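PDB 6TEQ: galactokinase from Bifidobacterium longum subsp. infantis ATCC 15697 = JCM 1222 = DSM 20088, which probably transfers a phosphate group from ATP to galactose as a GHMP-family kinase, and here carries 2-deoxy-2-fluoro-galactose in its sugar pocket. Local coordinates for residues 56-61 and 406-411; 297-302 and 338-343; 311-316 and 323-328; 347-352 and 391-396. All coordinates share one frame; numbering follows the deposited sequence.

Contact 1 of 4, residues 56-61 and 406-411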
loop_
_atom_site.group_PDB
_atom_site.type_symbol
_atom_site.label_atom_id
_atom_site.label_comp_id
_atom_site.label_asym_id
_atom_site.label_seq_id
_atom_site.Cartn_x
_atom_site.Cartn_y
_atom_site.Cartn_z
ATOM N N LEU A 56 3.337 7.230 6.304
ATOM C CA LEU A 56 3.897 6.400 7.383
ATOM C C LEU A 56 3.378 4.980 7.319
ATOM O O LEU A 56 2.606 4.576 8.195
ATOM C CB LEU A 56 3.603 7.085 8.718
ATOM C CG LEU A 56 4.405 6.551 9.891
ATOM C CD1 LEU A 56 5.895 6.891 9.746
ATOM C CD2 LEU A 56 3.867 7.119 11.179
ATOM N N PRO A 57 3.816 4.211 6.297
ATOM C CA PRO A 57 3.407 2.809 6.248
ATOM C C PRO A 57 4.325 1.870 7.024
ATOM O O PRO A 57 5.438 2.190 7.369
ATOM C CB PRO A 57 3.514 2.489 4.750
ATOM C CG PRO A 57 4.670 3.367 4.252
ATOM C CD PRO A 57 4.467 4.691 5.035
ATOM N N ILE A 58 3.716 0.726 7.343
ATOM C CA ILE A 58 4.431 -0.492 7.796
ATOM C C ILE A 58 4.172 -1.576 6.778
ATOM O O ILE A 58 3.102 -1.569 6.097
ATOM C CB ILE A 58 4.006 -0.921 9.202
ATOM C CG1 ILE A 58 2.523 -1.256 9.287
ATOM C CG2 ILE A 58 4.411 0.139 10.201
ATOM C CD1 ILE A 58 2.121 -1.995 10.511
ATOM N N ALA A 59 5.107 -2.498 6.714
ATOM C CA ALA A 59 4.927 -3.702 5.892
ATOM C C ALA A 59 4.220 -4.729 6.769
ATOM O O ALA A 59 4.634 -4.966 7.948
ATOM C CB ALA A 59 6.248 -4.216 5.426
ATOM N N LEU A 60 3.199 -5.377 6.238
ATOM C CA LEU A 60 2.560 -6.500 6.938
ATOM C C LEU A 60 3.441 -7.752 6.901
ATOM O O LEU A 60 4.293 -7.924 6.033
ATOM C CB LEU A 60 1.203 -6.771 6.312
ATOM C CG LEU A 60 0.117 -5.753 6.590
ATOM C CD1 LEU A 60 -1.040 -6.075 5.682
ATOM C CD2 LEU A 60 -0.320 -5.829 8.042
ATOM N N PRO A 61 3.194 -8.733 7.790
ATOM C CA PRO A 61 3.870 -10.005 7.646
ATOM C C PRO A 61 3.354 -10.796 6.434
ATOM O O PRO A 61 4.013 -11.705 5.958
ATOM C CB PRO A 61 3.465 -10.725 8.905
ATOM C CG PRO A 61 2.229 -10.063 9.438
ATOM C CD PRO A 61 2.342 -8.639 8.985
ATOM N N ALA A 406 -1.253 -7.972 12.693
ATOM C CA ALA A 406 -0.449 -6.904 12.071
ATOM C C ALA A 406 0.613 -6.424 13.041
ATOM O O ALA A 406 0.320 -6.130 14.177
ATOM C CB ALA A 406 -1.316 -5.793 11.543
ATOM N N PHE A 407 1.764 -6.163 12.481
ATOM C CA PHE A 407 2.889 -5.506 13.159
ATOM C C PHE A 407 3.819 -5.080 12.037
ATOM O O PHE A 407 3.681 -5.593 10.910
ATOM C CB PHE A 407 3.541 -6.463 14.142
ATOM C CG PHE A 407 3.840 -7.827 13.575
ATOM C CD1 PHE A 407 5.031 -8.108 12.929
ATOM C CD2 PHE A 407 2.910 -8.852 13.776
ATOM C CE1 PHE A 407 5.262 -9.392 12.428
ATOM C CE2 PHE A 407 3.146 -10.129 13.278
ATOM C CZ PHE A 407 4.324 -10.397 12.602
ATOM N N ALA A 408 4.794 -4.290 12.359
ATOM C CA ALA A 408 5.756 -3.801 11.369
ATOM C C ALA A 408 6.751 -4.916 11.079
ATOM O O ALA A 408 7.567 -5.320 11.939
ATOM C CB ALA A 408 6.442 -2.563 11.883
ATOM N N ALA A 409 6.694 -5.419 9.855
ATOM C CA ALA A 409 7.456 -6.570 9.347
ATOM C C ALA A 409 8.457 -6.120 8.287
ATOM O O ALA A 409 8.580 -4.935 7.974
ATOM C CB ALA A 409 6.483 -7.619 8.835
ATOM N N ALA A 410 9.281 -7.077 7.855
ATOM C CA ALA A 410 10.368 -6.859 6.892
ATOM C C ALA A 410 9.844 -6.603 5.489
ATOM O O ALA A 410 8.682 -6.980 5.122
ATOM C CB ALA A 410 11.272 -8.089 6.936
ATOM N N SER A 411 10.685 -5.923 4.721
ATOM C CA SER A 411 10.383 -5.584 3.327
ATOM C C SER A 411 10.601 -6.826 2.447
ATOM O O SER A 411 10.903 -7.938 2.943
ATOM C CB SER A 411 11.252 -4.432 2.862
ATOM O OG SER A 411 12.618 -4.870 2.796
HETATM O O HOH W 1 7.367 -2.446 8.543
HETATM O O HOH W 2 6.850 -8.843 5.659
#

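Contact 2 of 4, residues 297-302 and 338-343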
loop_
_atom_site.group_PDB
_atom_site.type_symbol
_atom_site.label_atom_id
_atom_site.label_comp_id
_atom_site.label_asym_id
_atom_site.label_seq_id
_atom_site.Cartn_x
_atom_site.Cartn_y
_atom_site.Cartn_z
ATOM N N LYS A 297 -11.837 22.856 -2.123
ATOM C CA LYS A 297 -11.364 23.421 -0.831
ATOM C C LYS A 297 -11.240 22.271 0.170
ATOM O O LYS A 297 -10.267 22.185 0.884
ATOM C CB LYS A 297 -12.340 24.465 -0.242
ATOM C CG LYS A 297 -12.530 25.723 -1.040
ATOM C CD LYS A 297 -13.614 26.588 -0.363
ATOM C CE LYS A 297 -14.140 27.781 -1.115
ATOM N NZ LYS A 297 -13.137 28.816 -1.239
ATOM N N LYS A 298 -12.238 21.419 0.190
ATOM C CA LYS A 298 -12.277 20.267 1.079
ATOM C C LYS A 298 -11.066 19.361 0.796
ATOM O O LYS A 298 -10.420 18.861 1.771
ATOM C CB LYS A 298 -13.615 19.542 0.961
ATOM C CG LYS A 298 -14.872 20.181 1.496
ATOM C CD LYS A 298 -16.061 19.195 1.307
ATOM C CE LYS A 298 -17.340 19.620 1.932
ATOM N NZ LYS A 298 -18.374 18.690 1.409
ATOM N N ARG A 299 -10.839 18.996 -0.456
ATOM C CA ARG A 299 -9.706 18.117 -0.810
ATOM C C ARG A 299 -8.380 18.728 -0.332
ATOM O O ARG A 299 -7.571 17.994 0.249
ATOM C CB ARG A 299 -9.613 17.821 -2.293
ATOM C CG ARG A 299 -10.871 17.294 -2.957
ATOM C CD ARG A 299 -11.449 16.079 -2.274
ATOM N NE ARG A 299 -12.520 15.481 -3.021
ATOM C CZ ARG A 299 -13.801 15.297 -2.633
ATOM N NH1 ARG A 299 -14.227 15.627 -1.411
ATOM N NH2 ARG A 299 -14.662 14.767 -3.497
ATOM N N VAL A 300 -8.137 19.991 -0.583
ATOM C CA VAL A 300 -6.897 20.711 -0.147
ATOM C C VAL A 300 -6.784 20.745 1.369
ATOM O O VAL A 300 -5.730 20.424 1.933
ATOM C CB VAL A 300 -6.768 22.099 -0.780
ATOM C CG1 VAL A 300 -5.622 22.952 -0.163
ATOM C CG2 VAL A 300 -6.534 21.904 -2.259
ATOM N N ARG A 301 -7.876 20.994 2.061
ATOM C CA ARG A 301 -7.836 20.996 3.542
ATOM C C ARG A 301 -7.389 19.606 4.020
ATOM O O ARG A 301 -6.596 19.515 4.936
ATOM C CB ARG A 301 -9.166 21.469 4.108
ATOM C CG ARG A 301 -9.229 21.397 5.623
ATOM C CD ARG A 301 -10.362 22.219 6.151
ATOM N NE ARG A 301 -11.580 21.619 5.736
ATOM C CZ ARG A 301 -12.606 22.269 5.283
ATOM N NH1 ARG A 301 -12.514 23.597 5.172
ATOM N NH2 ARG A 301 -13.678 21.588 4.884
ATOM N N HIS A 302 -7.966 18.520 3.477
ATOM C CA HIS A 302 -7.538 17.169 3.858
ATOM C C HIS A 302 -6.033 17.126 3.635
ATOM O O HIS A 302 -5.358 16.676 4.544
ATOM C CB HIS A 302 -8.240 16.090 3.024
ATOM C CG HIS A 302 -7.530 14.808 3.257
ATOM N ND1 HIS A 302 -7.654 14.145 4.410
ATOM C CD2 HIS A 302 -6.636 14.148 2.500
ATOM C CE1 HIS A 302 -6.792 13.138 4.453
ATOM N NE2 HIS A 302 -6.170 13.096 3.258
ATOM N N ALA A 338 -15.050 13.223 5.661
ATOM C CA ALA A 338 -15.796 14.480 5.430
ATOM C C ALA A 338 -15.192 15.328 4.325
ATOM O O ALA A 338 -15.961 15.943 3.553
ATOM C CB ALA A 338 -15.862 15.332 6.645
ATOM N N ASP A 339 -13.888 15.485 4.323
ATOM C CA ASP A 339 -13.217 16.400 3.367
ATOM C C ASP A 339 -12.832 15.628 2.107
ATOM O O ASP A 339 -12.905 16.198 1.056
ATOM C CB ASP A 339 -12.053 17.129 4.014
ATOM C CG ASP A 339 -12.533 18.342 4.813
ATOM O OD1 ASP A 339 -13.672 18.879 4.519
ATOM O OD2 ASP A 339 -11.781 18.806 5.674
ATOM N N TYR A 340 -12.173 14.480 2.254
ATOM C CA TYR A 340 -11.727 13.733 1.058
ATOM C C TYR A 340 -12.804 12.824 0.471
ATOM O O TYR A 340 -12.739 12.526 -0.775
ATOM C CB TYR A 340 -10.432 12.995 1.295
ATOM C CG TYR A 340 -9.424 13.148 0.200
ATOM C CD1 TYR A 340 -8.898 14.419 -0.101
ATOM C CD2 TYR A 340 -9.015 12.070 -0.594
ATOM C CE1 TYR A 340 -8.018 14.605 -1.118
ATOM C CE2 TYR A 340 -8.095 12.268 -1.622
ATOM C CZ TYR A 340 -7.567 13.529 -1.858
ATOM O OH TYR A 340 -6.679 13.728 -2.875
ATOM N N GLU A 341 -13.840 12.513 1.247
ATOM C CA GLU A 341 -15.048 11.784 0.740
ATOM C C GLU A 341 -14.586 10.482 0.076
ATOM O O GLU A 341 -15.022 10.173 -1.048
ATOM C CB GLU A 341 -15.903 12.680 -0.136
ATOM C CG GLU A 341 -16.504 13.825 0.637
ATOM C CD GLU A 341 -17.457 14.568 -0.273
ATOM O OE1 GLU A 341 -16.968 15.436 -1.062
ATOM O OE2 GLU A 341 -18.645 14.153 -0.328
ATOM N N VAL A 342 -13.738 9.707 0.784
ATOM C CA VAL A 342 -13.286 8.388 0.249
ATOM C C VAL A 342 -13.701 7.243 1.171
ATOM O O VAL A 342 -13.181 6.165 1.026
ATOM C CB VAL A 342 -11.777 8.349 -0.065
ATOM C CG1 VAL A 342 -11.399 9.388 -1.093
ATOM C CG2 VAL A 342 -10.951 8.491 1.218
ATOM N N THR A 343 -14.602 7.473 2.107
ATOM C CA THR A 343 -15.088 6.383 2.959
ATOM C C THR A 343 -16.444 5.898 2.443
ATOM O O THR A 343 -17.056 6.505 1.532
ATOM C CB THR A 343 -15.146 6.803 4.427
ATOM O OG1 THR A 343 -16.204 7.740 4.631
ATOM C CG2 THR A 343 -13.805 7.312 4.938
HETATM O O HOH W 3 -18.529 15.843 3.193
HETATM O O HOH W 4 -18.435 17.603 4.677
HETATM O O HOH W 5 -17.686 14.878 -3.974
#

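Contact 3 of 4, residues 311-316 and 323-328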
loop_
_atom_site.group_PDB
_atom_site.type_symbol
_atom_site.label_atom_id
_atom_site.label_comp_id
_atom_site.label_asym_id
_atom_site.label_seq_id
_atom_site.Cartn_x
_atom_site.Cartn_y
_atom_site.Cartn_z
ATOM N N ARG A 311 3.544 14.346 10.766
ATOM C CA ARG A 311 4.565 14.887 11.700
ATOM C C ARG A 311 4.071 14.668 13.138
ATOM O O ARG A 311 4.814 14.084 13.963
ATOM C CB ARG A 311 4.803 16.375 11.451
ATOM C CG ARG A 311 5.231 16.694 10.027
ATOM C CD ARG A 311 5.789 18.100 9.931
ATOM N NE ARG A 311 5.825 18.617 8.545
ATOM C CZ ARG A 311 6.823 18.443 7.737
ATOM N NH1 ARG A 311 7.895 17.808 8.189
ATOM N NH2 ARG A 311 6.767 18.943 6.505
ATOM N N SER A 312 2.836 15.069 13.414
ATOM C CA SER A 312 2.259 14.975 14.776
ATOM C C SER A 312 2.313 13.529 15.302
ATOM O O SER A 312 2.565 13.328 16.490
ATOM C CB SER A 312 0.917 15.532 14.835
ATOM O OG SER A 312 1.004 16.948 14.566
ATOM N N PHE A 313 2.011 12.570 14.417
ATOM C CA PHE A 313 1.964 11.187 14.822
ATOM C C PHE A 313 3.370 10.710 15.174
ATOM O O PHE A 313 3.520 9.939 16.108
ATOM C CB PHE A 313 1.298 10.349 13.722
ATOM C CG PHE A 313 1.103 8.934 14.155
ATOM C CD1 PHE A 313 -0.085 8.496 14.701
ATOM C CD2 PHE A 313 2.114 8.026 13.991
ATOM C CE1 PHE A 313 -0.273 7.172 15.066
ATOM C CE2 PHE A 313 1.943 6.719 14.407
ATOM C CZ PHE A 313 0.760 6.294 14.955
ATOM N N VAL A 314 4.352 10.981 14.290
ATOM C CA VAL A 314 5.735 10.549 14.531
ATOM C C VAL A 314 6.149 11.069 15.920
ATOM O O VAL A 314 6.777 10.330 16.679
ATOM C CB VAL A 314 6.606 11.062 13.366
ATOM C CG1 VAL A 314 8.054 11.019 13.682
ATOM C CG2 VAL A 314 6.283 10.254 12.089
ATOM N N ARG A 315 5.793 12.278 16.260
ATOM C CA ARG A 315 6.170 12.856 17.563
ATOM C C ARG A 315 5.385 12.145 18.689
ATOM O O ARG A 315 6.016 11.692 19.679
ATOM C CB ARG A 315 5.867 14.343 17.579
ATOM C CG ARG A 315 6.109 14.951 18.951
ATOM C CD ARG A 315 5.672 16.370 18.965
ATOM N NE ARG A 315 6.610 17.192 18.239
ATOM C CZ ARG A 315 6.484 18.508 18.110
ATOM N NH1 ARG A 315 5.462 19.164 18.682
ATOM N NH2 ARG A 315 7.418 19.142 17.428
ATOM N N ALA A 316 4.083 11.951 18.506
ATOM C CA ALA A 316 3.233 11.351 19.566
ATOM C C ALA A 316 3.714 9.949 19.872
ATOM O O ALA A 316 3.840 9.551 21.017
ATOM C CB ALA A 316 1.775 11.346 19.204
ATOM N N LYS A 323 -2.646 7.974 23.435
ATOM C CA LYS A 323 -3.915 8.709 23.278
ATOM C C LYS A 323 -3.803 9.730 22.166
ATOM O O LYS A 323 -4.716 9.825 21.380
ATOM C CB LYS A 323 -4.346 9.288 24.636
ATOM C CG LYS A 323 -4.743 8.226 25.674
ATOM C CD LYS A 323 -5.283 8.858 26.969
ATOM C CE LYS A 323 -5.780 7.948 28.062
ATOM N N ALA A 324 -2.726 10.507 22.153
ATOM C CA ALA A 324 -2.507 11.523 21.112
ATOM C C ALA A 324 -2.370 10.827 19.755
ATOM O O ALA A 324 -2.985 11.296 18.776
ATOM C CB ALA A 324 -1.326 12.384 21.484
ATOM N N ALA A 325 -1.652 9.726 19.699
ATOM C CA ALA A 325 -1.475 8.961 18.446
ATOM C C ALA A 325 -2.855 8.532 17.936
ATOM O O ALA A 325 -3.168 8.670 16.725
ATOM C CB ALA A 325 -0.518 7.819 18.666
ATOM N N GLY A 326 -3.668 7.991 18.840
ATOM C CA GLY A 326 -5.025 7.556 18.478
ATOM C C GLY A 326 -5.898 8.709 18.030
ATOM O O GLY A 326 -6.641 8.537 17.050
ATOM N N ARG A 327 -5.806 9.893 18.668
ATOM C CA ARG A 327 -6.614 11.060 18.214
ATOM C C ARG A 327 -6.203 11.441 16.783
ATOM O O ARG A 327 -7.028 11.861 15.998
ATOM C CB ARG A 327 -6.450 12.237 19.180
ATOM C CG ARG A 327 -7.112 11.923 20.508
ATOM C CD ARG A 327 -7.173 13.130 21.361
ATOM N NE ARG A 327 -5.900 13.536 21.823
ATOM C CZ ARG A 327 -5.407 13.237 23.037
ATOM N NH1 ARG A 327 -6.049 12.417 23.860
ATOM N NH2 ARG A 327 -4.224 13.700 23.344
ATOM N N LEU A 328 -4.933 11.281 16.482
ATOM C CA LEU A 328 -4.423 11.625 15.114
ATOM C C LEU A 328 -4.994 10.617 14.099
ATOM O O LEU A 328 -5.404 11.023 13.030
ATOM C CB LEU A 328 -2.904 11.620 15.148
ATOM C CG LEU A 328 -2.331 12.885 15.775
ATOM C CD1 LEU A 328 -0.937 12.676 16.322
ATOM C CD2 LEU A 328 -2.312 14.021 14.779
#

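Contact 4 of 4, residues 347-352 and 391-396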
loop_
_atom_site.group_PDB
_atom_site.type_symbol
_atom_site.label_atom_id
_atom_site.label_comp_id
_atom_site.label_asym_id
_atom_site.label_seq_id
_atom_site.Cartn_x
_atom_site.Cartn_y
_atom_site.Cartn_z
ATOM N N LEU A 347 -16.623 1.118 6.194
ATOM C CA LEU A 347 -15.425 1.656 6.848
ATOM C C LEU A 347 -15.877 2.491 8.057
ATOM O O LEU A 347 -15.259 2.399 9.136
ATOM C CB LEU A 347 -14.616 2.527 5.905
ATOM C CG LEU A 347 -13.968 1.835 4.712
ATOM C CD1 LEU A 347 -13.393 2.874 3.780
ATOM C CD2 LEU A 347 -12.894 0.847 5.191
ATOM N N ASP A 348 -16.865 3.379 7.846
ATOM C CA ASP A 348 -17.213 4.357 8.909
ATOM C C ASP A 348 -17.803 3.631 10.117
ATOM O O ASP A 348 -17.518 3.989 11.255
ATOM C CB ASP A 348 -18.143 5.435 8.384
ATOM C CG ASP A 348 -17.435 6.295 7.367
ATOM O OD1 ASP A 348 -16.192 6.287 7.368
ATOM O OD2 ASP A 348 -18.150 6.928 6.616
ATOM N N ILE A 349 -18.609 2.618 9.864
ATOM C CA ILE A 349 -19.244 1.845 10.974
ATOM C C ILE A 349 -18.193 0.977 11.697
ATOM O O ILE A 349 -18.155 0.995 12.936
ATOM C CB ILE A 349 -20.436 1.046 10.440
ATOM C CG1 ILE A 349 -21.575 1.974 10.048
ATOM C CG2 ILE A 349 -20.868 -0.009 11.486
ATOM C CD1 ILE A 349 -22.666 1.344 9.212
ATOM N N ALA A 350 -17.261 0.371 10.976
ATOM C CA ALA A 350 -16.187 -0.382 11.650
ATOM C C ALA A 350 -15.414 0.571 12.565
ATOM O O ALA A 350 -15.059 0.192 13.672
ATOM C CB ALA A 350 -15.294 -1.044 10.638
ATOM N N VAL A 351 -15.035 1.727 12.025
ATOM C CA VAL A 351 -14.300 2.713 12.827
ATOM C C VAL A 351 -15.101 3.125 14.067
ATOM O O VAL A 351 -14.519 3.216 15.163
ATOM C CB VAL A 351 -13.950 3.941 11.952
ATOM C CG1 VAL A 351 -13.628 5.132 12.817
ATOM C CG2 VAL A 351 -12.800 3.585 11.065
ATOM N N ASP A 352 -16.404 3.410 13.905
ATOM C CA ASP A 352 -17.223 3.843 15.053
ATOM C C ASP A 352 -17.227 2.714 16.112
ATOM O O ASP A 352 -17.143 3.008 17.322
ATOM C CB ASP A 352 -18.633 4.156 14.603
ATOM C CG ASP A 352 -19.357 4.986 15.632
ATOM O OD1 ASP A 352 -18.772 6.007 16.064
ATOM O OD2 ASP A 352 -20.436 4.514 16.055
ATOM N N ASP A 391 -20.310 -8.558 14.425
ATOM C CA ASP A 391 -21.718 -8.663 14.905
ATOM C C ASP A 391 -22.472 -7.469 14.348
ATOM O O ASP A 391 -23.568 -7.622 13.811
ATOM C CB ASP A 391 -21.803 -8.715 16.420
ATOM C CG ASP A 391 -21.464 -10.030 17.061
ATOM O OD1 ASP A 391 -20.839 -10.831 16.388
ATOM O OD2 ASP A 391 -22.020 -10.298 18.208
ATOM N N ARG A 392 -21.836 -6.287 14.389
ATOM C CA ARG A 392 -22.518 -5.087 13.893
ATOM C C ARG A 392 -22.756 -5.173 12.369
ATOM O O ARG A 392 -23.810 -4.741 11.883
ATOM C CB ARG A 392 -21.674 -3.868 14.221
ATOM C CG ARG A 392 -22.209 -2.596 13.612
ATOM C CD ARG A 392 -23.596 -2.172 14.125
ATOM N NE ARG A 392 -23.882 -0.832 13.602
ATOM C CZ ARG A 392 -23.379 0.304 14.088
ATOM N NH1 ARG A 392 -22.573 0.309 15.113
ATOM N NH2 ARG A 392 -23.608 1.458 13.525
ATOM N N PHE A 393 -21.790 -5.651 11.627
ATOM C CA PHE A 393 -21.925 -5.843 10.174
ATOM C C PHE A 393 -23.148 -6.717 9.886
ATOM O O PHE A 393 -23.909 -6.402 8.949
ATOM C CB PHE A 393 -20.617 -6.380 9.623
ATOM C CG PHE A 393 -19.650 -5.303 9.177
ATOM C CD1 PHE A 393 -19.536 -4.113 9.873
ATOM C CD2 PHE A 393 -18.811 -5.529 8.117
ATOM C CE1 PHE A 393 -18.630 -3.139 9.455
ATOM C CE2 PHE A 393 -17.920 -4.555 7.702
ATOM C CZ PHE A 393 -17.822 -3.384 8.393
ATOM N N GLU A 394 -23.280 -7.836 10.579
ATOM C CA GLU A 394 -24.424 -8.734 10.374
ATOM C C GLU A 394 -25.728 -7.984 10.666
ATOM O O GLU A 394 -26.657 -8.078 9.874
ATOM C CB GLU A 394 -24.257 -9.990 11.211
ATOM C CG GLU A 394 -25.408 -10.947 10.975
ATOM C CD GLU A 394 -25.505 -11.583 9.600
ATOM O OE1 GLU A 394 -24.585 -11.369 8.772
ATOM O OE2 GLU A 394 -26.510 -12.301 9.391
ATOM N N LYS A 395 -25.804 -7.214 11.752
ATOM C CA LYS A 395 -27.011 -6.405 12.040
ATOM C C LYS A 395 -27.292 -5.452 10.878
ATOM O O LYS A 395 -28.443 -5.238 10.610
ATOM C CB LYS A 395 -26.836 -5.498 13.230
ATOM C CG LYS A 395 -27.273 -6.064 14.542
ATOM C CD LYS A 395 -27.042 -5.067 15.636
ATOM C CE LYS A 395 -28.293 -4.391 16.111
ATOM N NZ LYS A 395 -27.948 -3.618 17.328
ATOM N N GLU A 396 -26.242 -4.896 10.257
ATOM C CA GLU A 396 -26.359 -3.890 9.162
ATOM C C GLU A 396 -26.709 -4.549 7.822
ATOM O O GLU A 396 -26.953 -3.848 6.865
ATOM C CB GLU A 396 -25.041 -3.116 8.991
ATOM C CG GLU A 396 -24.757 -2.197 10.155
ATOM C CD GLU A 396 -25.639 -0.972 10.325
ATOM O OE1 GLU A 396 -26.328 -0.630 9.358
ATOM O OE2 GLU A 396 -25.652 -0.370 11.452
HETATM O O HOH W 6 -22.402 3.973 14.187
#

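Contact 1 of 4, residues 56-61 and 406-411
Phe407 holds CG between its own backbone N and carbonyl carbon (chi1 48°), which folds the ring back over Pro61 although its CB points away from the strand. The proline slants across one face of the ring as a CH-pi contact, with Pro61 CG 4.2 Å from the centroid of the Phe407 ring. In Ile58, chi1 61° places CG1, and with it CD1, against the Phe407 carbonyl carbon; CG2, anti to the Ile58 carbonyl carbon, stands 3.8 Å from Ala408 CB. Leu60 brings CD2 round to Ala406 CB, 3.6 Å away. Residues 56-61 lie in the galactose-binding signature of galactokinases, the Ala59 side chain about 6 Å from that of sugar-binding Arg40. Residues 406-411 link strand 402-404 of the five-stranded sheet to strand 413-417 of the larger mixed sheet; the touching stretches, 58-61 and 406-410, run roughly perpendicular. One direct hydrogen bond joins them, Ala409 N to Ala59 O, 2.8 Å long and bent to 153° at the hydrogen. One water accepts from Ala59 N and lies within hydrogen-bonding distance of Ala409 O; a second donates to both Leu60 O and Ala410 O. Phe407 N is buried here with no polar partner.

Contact 2 of 4, residues 297-302 and 338-343
Arg301 and Asp339 meet at about a right angle, the guanidinium gripping the carboxylate side-on with two nitrogens. Arg301 NE reaches Asp339 OD2 at 2.8 Å, from above the carboxylate plane, and Arg301 NH2 reaches Asp339 OD1 at 2.7 Å on the syn side; the two flat groups are turned 43° apart. Arg299 bends early, at chi2 (-54°), carrying its guanidinium to the 339-340 backbone and to Glu341, which has left helical geometry with positive phi. There NH1 serves two acceptors near the guanidinium plane, Glu341 OE1 at 2.8 Å, met on the anti side, and the backbone Asp339 O at 2.9 Å, while Tyr340 O lies over one face. A water further joins Arg299 NH2 to Glu341 OE1. A leucine in place of Arg299 would probably leave the Glu341 carboxylate without its salt-bridge mate and Asp339 O without this donor. Deeper in, Tyr340 CB sits over one face of the His302 imidazole, 4.2 Å from its centroid, and His302 CD2 lies 3.5 Å from Tyr340 CD1. The polar ends of the rings have partners beyond the two segments: His302 in Ser335 and the backbone of Glu46, Tyr340 OH in Tyr50, so the pair backs onto the sugar pocket. The contact ties helix 294-318 to the link between helices 322-338 and 345-356, with Arg251 and Cys255 of helix 247-262 packed alongside.

Contact 3 of 4, residues 311-316 and 323-328
Leu328 and Ser312 meet through carbon: Leu328 CD2 is 3.6 Å from Ser312 CB, while the other methyl, CD1, presses on the backbone of the opposite helix, 3.5 Å from Phe313 N. The first torsion of Leu328 (chi1 -78°, CG anti to the carbonyl carbon) aims this branch at the other helix. The second kind of contact is methyl against methyl. Ala316 CB faces two alanines, 4.0 Å from Ala324 CB and 4.2 Å from Ala325 CB, and it also approaches the backbone N of Ala325. Aromatic packing makes the third group. Phe313 turns CG away from its own N, and the ring edge comes to Ala325, with Phe313 CE1 3.7 Å from Ala325 CB and equally near Ala325 O; Leu328 CB lies at the same ring's edge. Polar bonds play no part between these segments. Small residues at this level go with a close spacing, the segment axes approaching to 8.7 Å. Segments 311-316 and 323-328 run nearly antiparallel, 159° between their directions, within the hairpin of helices 294-318 and 322-338. Its Phe313 side is shared with Phe329, whose ring lies almost parallel, with Leu56 of strand 54-70, and with Ile44, which also touches Leu328.

Contact 4 of 4, residues 347-352 and 391-396
Ile349 sets its CG2 squarely over the centre of the Arg392 guanidinium, 3.6 Å above the plane, the tight heart of the contact. The same methyl is 3.6 Å from Arg392 CG, since the arginine chain bends at chi2 (64°) and curls round it. From the other branch, Ile349 CD1 ends 3.9 Å from Glu396 CD. On the buried side, Ala350 CB is 4.1 Å from Phe393 CZ, and the Phe393 ring turns its edge to Ala350 N; Phe398 meets that ring edge-to-face, and Ile373 of strand 372-378 lies against Ala350. Away from this patch the fit is looser, with segment axes 10.5 Å apart and 138° between their N-to-C directions. Toward Asp352 a water joins the helices, donating to Asp352 OD2 and accepting from Arg392 NH2. Within its own helix Arg392 NE makes a nearly straight 2.8 Å salt-bridge bond to Glu396 OE2, on the anti lone pair. A serine at Arg392 would probably leave Glu396 without its charged mate and strip Ile349 CG2 of the flat surface beneath it. Apolar packing thus joins the helices, a methyl on a cation paired within its own helix and an alanine against Phe393, with water bridging the gap.

How the contacts relate
Contact 1 and contact 3 touch directly: Leu56 CD2 lies 3.4 Å from Phe313 CD2, so helix 294-318 packs on strand 54-70. That same helix supplies contact 2, whose centre is about 20 Å from the centre of contact 3. Contact 2 passes on to contact 4 through a probable hydrogen bond, Thr343 OG1 to Asp348 OD2, 2.9 Å. Contact 2 is nearest the sugar: the side chain of Tyr340 is about 7 Å from the bound beta anomer, and that of Leu60 in contact 1 is about 12 Å from the alpha anomer. Contact 4 lies away from the sugar and nucleotide sites. Along the chain, contacts 2, 3 and 4 are all nested in the long loop closed by contact 1.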